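Local coordinates for protein inositol-1-monophosphatase (Thermotoga maritima, PDB 2P3N) that removes phosphate from inositol 1-phosphate, fructose 1,6-bisphosphate and several other phosphate esters, using magnesium, and works as a homotetramer, at residues 146-160 against 187-199. Residues are numbered along the deposited sequence; the frame is centred on the assembly and turned at random.
Sequences CVGSTGSYVDFTGKF and GRVDFFVTWRINP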
# COMPACT_ATOMS: atom_id res chain seq x y z
N CYS A 146 -24.69 -14.96 5.25
CA CYS A 146 -24.34 -14.23 4.03
C CYS A 146 -24.29 -12.72 4.14
O CYS A 146 -24.95 -12.12 4.97
CB CYS A 146 -25.31 -14.58 2.90
SG CYS A 146 -24.93 -16.07 1.99
N VAL A 147 -23.48 -12.12 3.27
CA VAL A 147 -23.35 -10.67 3.20
C VAL A 147 -23.58 -10.32 1.74
O VAL A 147 -22.78 -10.68 0.87
CB VAL A 147 -21.96 -10.20 3.64
CG1 VAL A 147 -21.85 -8.70 3.49
CG2 VAL A 147 -21.73 -10.58 5.09
N GLY A 148 -24.70 -9.65 1.48
CA GLY A 148 -25.05 -9.26 0.13
C GLY A 148 -24.81 -7.80 -0.12
O GLY A 148 -24.57 -7.03 0.82
N SER A 149 -24.91 -7.40 -1.39
CA SER A 149 -24.67 -6.01 -1.76
C SER A 149 -25.68 -5.46 -2.78
O SER A 149 -26.30 -6.23 -3.53
CB SER A 149 -23.25 -5.88 -2.32
OG SER A 149 -22.87 -4.53 -2.47
N THR A 150 -25.85 -4.14 -2.80
CA THR A 150 -26.75 -3.46 -3.75
C THR A 150 -26.19 -2.08 -4.05
O THR A 150 -25.27 -1.62 -3.37
CB THR A 150 -28.16 -3.25 -3.18
OG1 THR A 150 -28.70 -4.50 -2.73
CG2 THR A 150 -29.10 -2.68 -4.25
N GLY A 151 -26.75 -1.42 -5.06
CA GLY A 151 -26.33 -0.08 -5.42
C GLY A 151 -27.42 0.91 -5.05
O GLY A 151 -28.57 0.52 -4.87
N SER A 152 -27.08 2.19 -4.93
CA SER A 152 -28.08 3.19 -4.57
C SER A 152 -29.06 3.49 -5.70
O SER A 152 -28.76 4.24 -6.62
CB SER A 152 -27.40 4.48 -4.14
OG SER A 152 -26.53 4.23 -3.06
N TYR A 153 -30.25 2.89 -5.63
CA TYR A 153 -31.26 3.09 -6.65
C TYR A 153 -32.47 3.81 -6.12
O TYR A 153 -32.56 4.12 -4.93
CB TYR A 153 -31.69 1.75 -7.24
CG TYR A 153 -30.53 0.88 -7.64
CD1 TYR A 153 -29.57 1.35 -8.54
CD2 TYR A 153 -30.37 -0.40 -7.11
CE1 TYR A 153 -28.48 0.57 -8.89
CE2 TYR A 153 -29.28 -1.19 -7.47
CZ TYR A 153 -28.34 -0.70 -8.35
OH TYR A 153 -27.26 -1.47 -8.71
N VAL A 154 -33.41 4.07 -7.02
CA VAL A 154 -34.66 4.75 -6.72
C VAL A 154 -35.25 4.31 -5.38
O VAL A 154 -34.77 4.71 -4.32
CB VAL A 154 -35.68 4.51 -7.88
CG1 VAL A 154 -35.92 3.01 -8.07
CG2 VAL A 154 -36.97 5.25 -7.61
N ASP A 155 -36.30 3.49 -5.43
CA ASP A 155 -36.96 3.01 -4.24
C ASP A 155 -36.52 1.58 -3.97
O ASP A 155 -36.79 1.02 -2.91
CB ASP A 155 -38.47 3.04 -4.43
CG ASP A 155 -39.03 4.45 -4.52
OD1 ASP A 155 -38.57 5.23 -5.38
OD2 ASP A 155 -39.93 4.78 -3.72
N PHE A 156 -35.85 1.00 -4.96
CA PHE A 156 -35.36 -0.37 -4.90
C PHE A 156 -34.49 -0.65 -3.68
O PHE A 156 -34.79 -1.53 -2.86
CB PHE A 156 -34.57 -0.68 -6.17
CG PHE A 156 -34.07 -2.08 -6.24
CD1 PHE A 156 -32.95 -2.48 -5.51
CD2 PHE A 156 -34.74 -3.03 -7.01
CE1 PHE A 156 -32.50 -3.79 -5.56
CE2 PHE A 156 -34.30 -4.35 -7.07
CZ PHE A 156 -33.17 -4.73 -6.34
N THR A 157 -33.38 0.08 -3.58
CA THR A 157 -32.44 -0.07 -2.49
C THR A 157 -33.14 -0.19 -1.15
O THR A 157 -33.26 -1.28 -0.61
CB THR A 157 -31.45 1.11 -2.46
OG1 THR A 157 -30.67 1.11 -3.66
CG2 THR A 157 -30.53 1.00 -1.27
N GLY A 158 -33.58 0.95 -0.62
CA GLY A 158 -34.26 0.97 0.67
C GLY A 158 -35.23 -0.17 0.91
O GLY A 158 -35.35 -0.65 2.03
N LYS A 159 -35.92 -0.61 -0.14
CA LYS A 159 -36.87 -1.71 -0.02
C LYS A 159 -36.14 -3.04 0.04
O LYS A 159 -36.42 -3.87 0.91
CB LYS A 159 -37.84 -1.71 -1.21
CG LYS A 159 -38.96 -0.69 -1.08
CD LYS A 159 -39.87 -1.03 0.09
CE LYS A 159 -40.87 0.08 0.36
NZ LYS A 159 -40.21 1.34 0.79
N PHE A 160 -35.20 -3.24 -0.89
CA PHE A 160 -34.43 -4.47 -0.94
C PHE A 160 -33.74 -4.72 0.40
O PHE A 160 -33.44 -5.86 0.75
CB PHE A 160 -33.40 -4.38 -2.06
CG PHE A 160 -32.53 -5.61 -2.19
CD1 PHE A 160 -31.33 -5.70 -1.51
CD2 PHE A 160 -32.93 -6.67 -3.00
CE1 PHE A 160 -30.52 -6.83 -1.64
CE2 PHE A 160 -32.12 -7.81 -3.14
CZ PHE A 160 -30.92 -7.89 -2.46
N GLY A 187 -14.99 -13.90 -3.31
CA GLY A 187 -15.52 -14.46 -2.08
C GLY A 187 -15.79 -13.46 -0.96
O GLY A 187 -16.28 -13.82 0.11
N ARG A 188 -15.50 -12.19 -1.20
CA ARG A 188 -15.71 -11.17 -0.19
C ARG A 188 -17.19 -10.96 0.13
O ARG A 188 -17.54 -10.75 1.29
CB ARG A 188 -15.06 -9.87 -0.63
CG ARG A 188 -13.57 -10.02 -0.87
CD ARG A 188 -12.88 -8.69 -0.93
NE ARG A 188 -11.43 -8.87 -0.95
CZ ARG A 188 -10.57 -7.86 -0.91
NH1 ARG A 188 -11.01 -6.61 -0.86
NH2 ARG A 188 -9.27 -8.12 -0.92
N VAL A 189 -18.04 -10.99 -0.88
CA VAL A 189 -19.48 -10.86 -0.66
C VAL A 189 -20.14 -12.09 -1.23
O VAL A 189 -19.52 -12.83 -1.99
CB VAL A 189 -20.13 -9.64 -1.35
CG1 VAL A 189 -19.89 -8.40 -0.51
CG2 VAL A 189 -19.60 -9.48 -2.77
N ASP A 190 -21.40 -12.29 -0.87
CA ASP A 190 -22.12 -13.48 -1.31
C ASP A 190 -22.97 -13.27 -2.55
O ASP A 190 -23.16 -14.19 -3.34
CB ASP A 190 -22.94 -14.02 -0.14
CG ASP A 190 -22.05 -14.45 1.03
OD1 ASP A 190 -21.23 -15.38 0.84
OD2 ASP A 190 -22.15 -13.85 2.12
N PHE A 191 -23.46 -12.05 -2.73
CA PHE A 191 -24.26 -11.75 -3.90
C PHE A 191 -24.39 -10.25 -4.10
O PHE A 191 -24.33 -9.47 -3.14
CB PHE A 191 -25.64 -12.41 -3.81
CG PHE A 191 -26.42 -12.02 -2.58
CD1 PHE A 191 -27.05 -10.78 -2.50
CD2 PHE A 191 -26.53 -12.89 -1.50
CE1 PHE A 191 -27.77 -10.40 -1.36
CE2 PHE A 191 -27.24 -12.53 -0.35
CZ PHE A 191 -27.86 -11.29 -0.28
N PHE A 192 -24.55 -9.85 -5.36
CA PHE A 192 -24.68 -8.44 -5.73
C PHE A 192 -25.79 -8.30 -6.77
O PHE A 192 -25.85 -9.07 -7.74
CB PHE A 192 -23.34 -7.93 -6.28
CG PHE A 192 -23.37 -6.49 -6.75
CD1 PHE A 192 -23.83 -5.47 -5.92
CD2 PHE A 192 -22.93 -6.15 -8.04
CE1 PHE A 192 -23.86 -4.14 -6.37
CE2 PHE A 192 -22.96 -4.83 -8.48
CZ PHE A 192 -23.43 -3.83 -7.65
N VAL A 193 -26.67 -7.33 -6.56
CA VAL A 193 -27.80 -7.08 -7.45
C VAL A 193 -27.88 -5.62 -7.91
O VAL A 193 -27.83 -4.70 -7.08
CB VAL A 193 -29.12 -7.46 -6.76
CG1 VAL A 193 -29.12 -8.95 -6.45
CG2 VAL A 193 -29.29 -6.68 -5.47
N THR A 194 -28.00 -5.41 -9.22
CA THR A 194 -28.09 -4.07 -9.80
C THR A 194 -29.38 -3.86 -10.58
O THR A 194 -30.08 -4.82 -10.91
CB THR A 194 -26.92 -3.75 -10.76
OG1 THR A 194 -26.97 -4.64 -11.88
CG2 THR A 194 -25.59 -3.89 -10.07
N TRP A 195 -29.66 -2.61 -10.90
CA TRP A 195 -30.88 -2.24 -11.59
C TRP A 195 -30.65 -1.05 -12.52
O TRP A 195 -30.15 -0.01 -12.10
CB TRP A 195 -31.93 -1.88 -10.55
CG TRP A 195 -33.33 -2.08 -10.98
CD1 TRP A 195 -33.78 -2.94 -11.94
CD2 TRP A 195 -34.50 -1.51 -10.38
NE1 TRP A 195 -35.15 -2.94 -11.97
CE2 TRP A 195 -35.62 -2.07 -11.02
CE3 TRP A 195 -34.70 -0.57 -9.35
CZ2 TRP A 195 -36.94 -1.74 -10.67
CZ3 TRP A 195 -36.02 -0.23 -9.00
CH2 TRP A 195 -37.12 -0.82 -9.66
N ARG A 196 -31.03 -1.21 -13.78
CA ARG A 196 -30.88 -0.15 -14.77
C ARG A 196 -29.43 0.30 -14.88
O ARG A 196 -29.12 1.47 -14.65
CB ARG A 196 -31.74 1.06 -14.40
CG ARG A 196 -33.16 0.73 -13.98
CD ARG A 196 -34.03 1.97 -14.02
NE ARG A 196 -35.22 1.84 -13.19
CZ ARG A 196 -35.21 1.75 -11.87
NH1 ARG A 196 -34.06 1.77 -11.21
NH2 ARG A 196 -36.35 1.65 -11.20
N ILE A 197 -28.55 -0.62 -15.25
CA ILE A 197 -27.13 -0.32 -15.39
C ILE A 197 -26.70 -0.55 -16.85
O ILE A 197 -27.32 -1.32 -17.57
CB ILE A 197 -26.28 -1.22 -14.46
CG1 ILE A 197 -26.25 -2.66 -14.99
CG2 ILE A 197 -26.86 -1.20 -13.06
CD1 ILE A 197 -27.59 -3.32 -15.07
N ASN A 198 -25.63 0.13 -17.28
CA ASN A 198 -25.16 -0.06 -18.65
C ASN A 198 -24.10 -1.15 -18.67
O ASN A 198 -23.58 -1.54 -17.63
CB ASN A 198 -24.60 1.24 -19.20
CG ASN A 198 -25.57 2.38 -19.09
OD1 ASN A 198 -25.63 3.06 -18.07
ND2 ASN A 198 -26.35 2.60 -20.14
N PRO A 199 -23.77 -1.66 -19.86
CA PRO A 199 -22.77 -2.72 -19.94
C PRO A 199 -21.38 -2.38 -19.43
O PRO A 199 -20.60 -3.28 -19.15
CB PRO A 199 -22.78 -3.11 -21.42
CG PRO A 199 -23.24 -1.88 -22.10
CD PRO A 199 -24.34 -1.39 -21.19
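S149 and F192 pair at the centre of two parallel strands, 147-150 and 191-195. S149 N donates to F191 O at 2.8 Å, and S149 O accepts from V193 N at 3.2 Å, tilted from its carbonyl plane. Ahead of this pair D190 N gives a nearly straight bond to V147 O at 2.7 Å. D190 OD2 also accepts from V147 N, modelled very short at 2.5 Å, so its exact length is doubtful.

One face of the F191 ring lies over G148, with G148 CA 3.5 Å from the ring centre. F191 CG stands between its own N and carbonyl carbon (chi1 57°), which turns the ring back over that glycine. V193 CG2 presses on a face of the F160 ring, 3.6 Å from F160 CZ, while F191 CE1 meets the same ring at its edge.

Past strand 147-150, the Y153 ring lies against the end of 191-195, with W195 CB over one face and G151 O over the other. V193 O lies at its edge, in plane. The hydroxyl end of Y153 lies against T194 CA and CB. Replacing Y153 by an alanine would probably open a gap beside T194 and leave W195 CB without its ring cover. F156 CD2 lies over one face of W195, the two rings oblique at 46°, and the guanidinium of R196, a probable substrate-binding residue, lies over the opposite face.

Second-shell bonds position these groups. Y153 N donates to T157 OG1 at 2.7 Å, tying the loop to helix 156-167. S138 holds D190 OD1, and S149 OG bonds to R172 O.

These are inner strands of the mixed sheet in the C-terminal half of the inositol monophosphatase fold. Strand 170-172 flanks 147-150, and strand 230-234 runs antiparallel to 191-195. F191 and F160 pack on helix 239-253, whereas V189 and F192 touch helix 177-185.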